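Local coordinates for multidrug resistance protein (Vibrio cholerae, PDB 1YC9) that probably forms the outer membrane exit duct of a multidrug efflux system, and may contribute to resistance to puromycin, acriflavine and tetraphenylarsonium, at residues A[147-152]-A[425-430]; A[385-390]-A[399-404]. The protein carries 1 engineered substitution. All coordinates share one frame; numbering follows the deposited sequence.

In the fold
Both contacts use helix 398-433, which meets a different long helix in each. Contact 1, its centre about 15 Å from the centre of the chain, sets its 425-430 portion antiparallel to helix 117-183; contact 2, far out toward one end, sets its 399-404 portion against helix 326-391, just across the turn that joins the two. Their centres lie 39 Å apart. Contact 1 is buried and spans 272 intervening residues, with its helices spaced widely enough for a leucine and a bridging water. Contact 2 is partly buried and closer-packed, an alanine and a valine meeting with little between the backbones, and there two neighbouring subunits come within reach.

Contact 1 of 2, residues A[147-152]-A[425-430]; sequences IANAYA and LDLALI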
loop_
_atom_site.group_PDB
_atom_site.type_symbol
_atom_site.label_atom_id
_atom_site.label_comp_id
_atom_site.label_asym_id
_atom_site.label_seq_id
_atom_site.Cartn_x
_atom_site.Cartn_y
_atom_site.Cartn_z
ATOM N N ILE A 147 -9.758 -2.256 17.091
ATOM C CA ILE A 147 -9.827 -2.013 18.508
ATOM C C ILE A 147 -9.856 -3.290 19.346
ATOM O O ILE A 147 -9.062 -3.452 20.264
ATOM C CB ILE A 147 -11.032 -1.069 18.863
ATOM C CG1 ILE A 147 -10.845 0.309 18.268
ATOM C CG2 ILE A 147 -11.207 -1.000 20.373
ATOM C CD1 ILE A 147 -12.122 1.065 18.115
ATOM N N ALA A 148 -10.720 -4.254 19.008
ATOM C CA ALA A 148 -10.778 -5.505 19.741
ATOM C C ALA A 148 -9.463 -6.279 19.704
ATOM O O ALA A 148 -9.053 -6.845 20.706
ATOM C CB ALA A 148 -11.898 -6.373 19.197
ATOM N N ASN A 149 -8.802 -6.325 18.541
ATOM C CA ASN A 149 -7.505 -6.991 18.402
ATOM C C ASN A 149 -6.393 -6.300 19.201
ATOM O O ASN A 149 -5.615 -6.999 19.858
ATOM C CB ASN A 149 -7.105 -7.209 16.953
ATOM C CG ASN A 149 -7.869 -8.370 16.314
ATOM O OD1 ASN A 149 -7.824 -9.489 16.775
ATOM N ND2 ASN A 149 -8.575 -8.077 15.268
ATOM N N ALA A 150 -6.433 -4.971 19.250
ATOM C CA ALA A 150 -5.491 -4.213 20.061
ATOM C C ALA A 150 -5.754 -4.488 21.559
ATOM O O ALA A 150 -4.820 -4.672 22.338
ATOM C CB ALA A 150 -5.520 -2.761 19.709
ATOM N N TYR A 151 -7.034 -4.670 21.894
ATOM C CA TYR A 151 -7.470 -4.999 23.228
ATOM C C TYR A 151 -7.058 -6.400 23.649
ATOM O O TYR A 151 -6.614 -6.606 24.782
ATOM C CB TYR A 151 -8.983 -4.791 23.338
ATOM C CG TYR A 151 -9.498 -4.563 24.741
ATOM C CD1 TYR A 151 -9.319 -3.347 25.381
ATOM C CD2 TYR A 151 -10.204 -5.566 25.405
ATOM C CE1 TYR A 151 -9.801 -3.127 26.663
ATOM C CE2 TYR A 151 -10.703 -5.356 26.660
ATOM C CZ TYR A 151 -10.499 -4.145 27.286
ATOM O OH TYR A 151 -10.988 -3.959 28.529
ATOM N N ALA A 152 -7.156 -7.352 22.724
ATOM C CA ALA A 152 -6.688 -8.683 22.916
ATOM C C ALA A 152 -5.221 -8.697 23.299
ATOM O O ALA A 152 -4.814 -9.437 24.188
ATOM C CB ALA A 152 -6.899 -9.538 21.684
ATOM N N LEU A 425 -8.735 -15.747 18.254
ATOM C CA LEU A 425 -9.424 -16.605 17.283
ATOM C C LEU A 425 -10.913 -16.340 17.218
ATOM O O LEU A 425 -11.533 -16.494 16.146
ATOM C CB LEU A 425 -9.143 -18.081 17.521
ATOM C CG LEU A 425 -7.730 -18.462 17.090
ATOM C CD1 LEU A 425 -7.454 -19.899 17.508
ATOM C CD2 LEU A 425 -7.510 -18.223 15.564
ATOM N N ASP A 426 -11.508 -15.991 18.350
ATOM C CA ASP A 426 -12.920 -15.655 18.340
ATOM C C ASP A 426 -13.080 -14.391 17.523
ATOM O O ASP A 426 -14.000 -14.255 16.721
ATOM C CB ASP A 426 -13.481 -15.494 19.759
ATOM C CG ASP A 426 -14.993 -15.629 19.784
ATOM O OD1 ASP A 426 -15.478 -16.688 19.336
ATOM O OD2 ASP A 426 -15.740 -14.720 20.175
ATOM N N LEU A 427 -12.203 -13.408 17.749
ATOM C CA LEU A 427 -12.241 -12.206 16.955
ATOM C C LEU A 427 -11.957 -12.463 15.482
ATOM O O LEU A 427 -12.555 -11.834 14.626
ATOM C CB LEU A 427 -11.282 -11.143 17.520
ATOM C CG LEU A 427 -11.508 -10.671 18.949
ATOM C CD1 LEU A 427 -10.283 -9.782 19.397
ATOM C CD2 LEU A 427 -12.788 -9.853 19.043
ATOM N N ALA A 428 -11.044 -13.377 15.170
ATOM C CA ALA A 428 -10.726 -13.740 13.793
ATOM C C ALA A 428 -11.948 -14.358 13.090
ATOM O O ALA A 428 -12.181 -14.173 11.896
ATOM C CB ALA A 428 -9.632 -14.718 13.768
ATOM N N LEU A 429 -12.750 -15.072 13.856
ATOM C CA LEU A 429 -13.959 -15.664 13.296
ATOM C C LEU A 429 -14.942 -14.557 12.952
ATOM O O LEU A 429 -15.597 -14.609 11.910
ATOM C CB LEU A 429 -14.594 -16.644 14.302
ATOM C CG LEU A 429 -15.959 -17.270 13.897
ATOM C CD1 LEU A 429 -15.763 -18.141 12.694
ATOM C CD2 LEU A 429 -16.492 -18.100 15.081
ATOM N N ILE A 430 -15.115 -13.601 13.857
ATOM C CA ILE A 430 -16.043 -12.537 13.640
ATOM C C ILE A 430 -15.624 -11.773 12.404
ATOM O O ILE A 430 -16.428 -11.493 11.532
ATOM C CB ILE A 430 -16.120 -11.632 14.864
ATOM C CG1 ILE A 430 -16.900 -12.359 15.967
ATOM C CG2 ILE A 430 -16.756 -10.347 14.542
ATOM C CD1 ILE A 430 -16.957 -11.657 17.262
HETATM O O HOH W 1 -10.478 -9.667 14.032
#
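Two long antiparallel helices of the alpha-helical barrel characteristic of outer membrane factors meet here, 147-152 against 425-430, with L427 carrying the contact by touching A148, N149 and A152. The segment axes are 10.3 Å apart at an angle of 170°, a spacing bridged by L427, whose CB is directed at the other helix. Both methyls of L427 reach A148: L427 CD2 lies 3.6 Å from A148 CB, while L427 CD1 comes to 3.4 Å from the backbone A148 O. Further along the same helix, A152 CB touches L427 CD1 at 4.1 Å, so two alanines one turn apart receive the branched end. N149 runs alongside the leucine in the opposite sense. With CG anti to its carbonyl carbon (chi1 -76°), it brings OD1 to 3.6 Å from L427 CD1, and its amide nitrogen serves a water: N149 ND2 donates to it over 2.8 Å, and the water returns a weak bond to L427 O. A polar bridge thus flanks the apolar contact. Around this pair, Y151 and I147 pack on helix 33-44, A150 faces helix 189-223, L425, A428 and L429 lean on helix 326-391, and D426 makes a salt bridge to R244.

Contact 2 of 2, residues A[385-390]-A[399-404]; sequences HIATNR and LDVLVA
This is close apolar packing between consecutive antiparallel helices, 385-390 and 399-404, beside the short turn that joins them far from the centre of the chain. The segment axes come within 8.6 Å and cross at -156°, and A387 and V401 bring their CA atoms to 5.3 Å, a spacing that the small alanine allows. A387 CB points at the other helix and rests between the backbone and a side chain, 4.0 Å from D400 O and equally far from V401 CG2. The valine does the reaching in return. V401 CG1 is anti to the backbone N (chi1 172°), which leaves V401 CG2 beside that nitrogen, 3.5 Å from A387 O. T388 adds a second apolar touch at the margin: its methyl CG2 meets V401 CG1 at 4.1 Å, the two side chains crossing at about a right angle. D400 has its CB 4.4 Å from A387 CB. Its carboxylate stays apart from R390, with 6.3 Å between D400 OD2 and R390 NE, so any attraction between the charges would act at long range. Just before the second segment, T397 OG1 accepts a bond from D400 N, and R390 packs over L395 and A396 of the turn. L399 and A404 reach neighbouring subunits, L399 packing on L399 of both. Such an antiparallel helix pair closed by a short connection is the helical hairpin characteristic of the periplasmic tunnel end in TolC-like outer membrane factors, where trimer subunits pack together.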
loop_
_atom_site.group_PDB
_atom_site.type_symbol
_atom_site.label_atom_id
_atom_site.label_comp_id
_atom_site.label_asym_id
_atom_site.label_seq_id
_atom_site.Cartn_x
_atom_site.Cartn_y
_atom_site.Cartn_z
ATOM N N HIS A 385 8.792 -27.464 42.667
ATOM C CA HIS A 385 8.386 -27.730 44.060
ATOM C C HIS A 385 9.309 -28.777 44.659
ATOM O O HIS A 385 9.851 -28.562 45.735
ATOM C CB HIS A 385 6.893 -28.131 44.140
ATOM C CG HIS A 385 6.517 -28.830 45.421
ATOM N ND1 HIS A 385 5.797 -28.208 46.428
ATOM C CD2 HIS A 385 6.785 -30.086 45.868
ATOM C CE1 HIS A 385 5.626 -29.059 47.431
ATOM N NE2 HIS A 385 6.226 -30.202 47.123
ATOM N N ILE A 386 9.559 -29.881 43.954
ATOM C CA ILE A 386 10.458 -30.899 44.442
ATOM C C ILE A 386 11.884 -30.363 44.517
ATOM O O ILE A 386 12.590 -30.650 45.465
ATOM C CB ILE A 386 10.398 -32.174 43.591
ATOM C CG1 ILE A 386 9.107 -32.929 43.865
ATOM C CG2 ILE A 386 11.548 -33.070 43.867
ATOM C CD1 ILE A 386 8.576 -33.660 42.696
ATOM N N ALA A 387 12.311 -29.589 43.512
ATOM C CA ALA A 387 13.678 -29.089 43.492
ATOM C C ALA A 387 13.911 -28.135 44.656
ATOM O O ALA A 387 14.993 -28.149 45.239
ATOM C CB ALA A 387 13.973 -28.374 42.140
ATOM N N THR A 388 12.919 -27.318 44.989
ATOM C CA THR A 388 13.118 -26.337 46.042
ATOM C C THR A 388 12.988 -26.979 47.443
ATOM O O THR A 388 13.683 -26.567 48.361
ATOM C CB THR A 388 12.164 -25.138 45.958
ATOM O OG1 THR A 388 10.812 -25.555 46.125
ATOM C CG2 THR A 388 12.178 -24.445 44.548
ATOM N N ASN A 389 12.078 -27.948 47.607
ATOM C CA ASN A 389 11.996 -28.717 48.868
ATOM C C ASN A 389 13.317 -29.375 49.124
ATOM O O ASN A 389 13.916 -29.171 50.188
ATOM C CB ASN A 389 10.915 -29.794 48.808
ATOM C CG ASN A 389 9.534 -29.244 48.959
ATOM O OD1 ASN A 389 9.328 -28.196 49.544
ATOM N ND2 ASN A 389 8.548 -29.973 48.427
ATOM N N ARG A 390 13.811 -30.107 48.131
ATOM C CA ARG A 390 15.116 -30.735 48.195
ATOM C C ARG A 390 16.230 -29.719 48.460
ATOM O O ARG A 390 17.234 -30.027 49.141
ATOM C CB ARG A 390 15.439 -31.522 46.914
ATOM C CG ARG A 390 14.803 -32.909 46.835
ATOM C CD ARG A 390 14.944 -33.605 45.481
ATOM N NE ARG A 390 16.218 -34.292 45.281
ATOM C CZ ARG A 390 16.611 -35.400 45.924
ATOM N NH1 ARG A 390 15.852 -35.983 46.859
ATOM N NH2 ARG A 390 17.790 -35.934 45.628
ATOM N N LEU A 399 21.275 -25.311 40.772
ATOM C CA LEU A 399 21.078 -25.530 39.354
ATOM C C LEU A 399 19.757 -26.241 39.039
ATOM O O LEU A 399 19.078 -25.888 38.075
ATOM C CB LEU A 399 22.176 -26.385 38.781
ATOM C CG LEU A 399 22.909 -25.897 37.547
ATOM C CD1 LEU A 399 23.232 -27.081 36.692
ATOM C CD2 LEU A 399 22.160 -24.815 36.751
ATOM N N ASP A 400 19.396 -27.243 39.845
ATOM C CA ASP A 400 18.129 -27.929 39.616
ATOM C C ASP A 400 16.979 -26.980 39.759
ATOM O O ASP A 400 16.007 -27.049 39.005
ATOM C CB ASP A 400 17.949 -29.126 40.539
ATOM C CG ASP A 400 19.060 -30.098 40.421
ATOM O OD1 ASP A 400 19.511 -30.412 39.292
ATOM O OD2 ASP A 400 19.579 -30.606 41.428
ATOM N N VAL A 401 17.083 -26.085 40.739
ATOM C CA VAL A 401 16.097 -25.071 40.957
ATOM C C VAL A 401 16.045 -24.087 39.762
ATOM O O VAL A 401 14.976 -23.795 39.258
ATOM C CB VAL A 401 16.333 -24.334 42.258
ATOM C CG1 VAL A 401 15.423 -23.177 42.351
ATOM C CG2 VAL A 401 16.122 -25.312 43.477
ATOM N N LEU A 402 17.194 -23.593 39.326
ATOM C CA LEU A 402 17.226 -22.643 38.213
ATOM C C LEU A 402 16.554 -23.221 36.968
ATOM O O LEU A 402 15.797 -22.528 36.322
ATOM C CB LEU A 402 18.662 -22.279 37.929
ATOM C CG LEU A 402 19.013 -21.391 36.740
ATOM C CD1 LEU A 402 20.257 -20.581 37.060
ATOM C CD2 LEU A 402 19.260 -22.217 35.509
ATOM N N VAL A 403 16.853 -24.478 36.645
ATOM C CA VAL A 403 16.360 -25.137 35.444
ATOM C C VAL A 403 14.867 -25.299 35.514
ATOM O O VAL A 403 14.157 -25.006 34.555
ATOM C CB VAL A 403 17.105 -26.454 35.174
ATOM C CG1 VAL A 403 16.439 -27.288 34.110
ATOM C CG2 VAL A 403 18.559 -26.179 34.801
ATOM N N ALA A 404 14.370 -25.709 36.680
ATOM C CA ALA A 404 12.956 -25.830 36.882
ATOM C C ALA A 404 12.213 -24.501 36.847
ATOM O O ALA A 404 11.148 -24.409 36.297
ATOM C CB ALA A 404 12.682 -26.575 38.222
#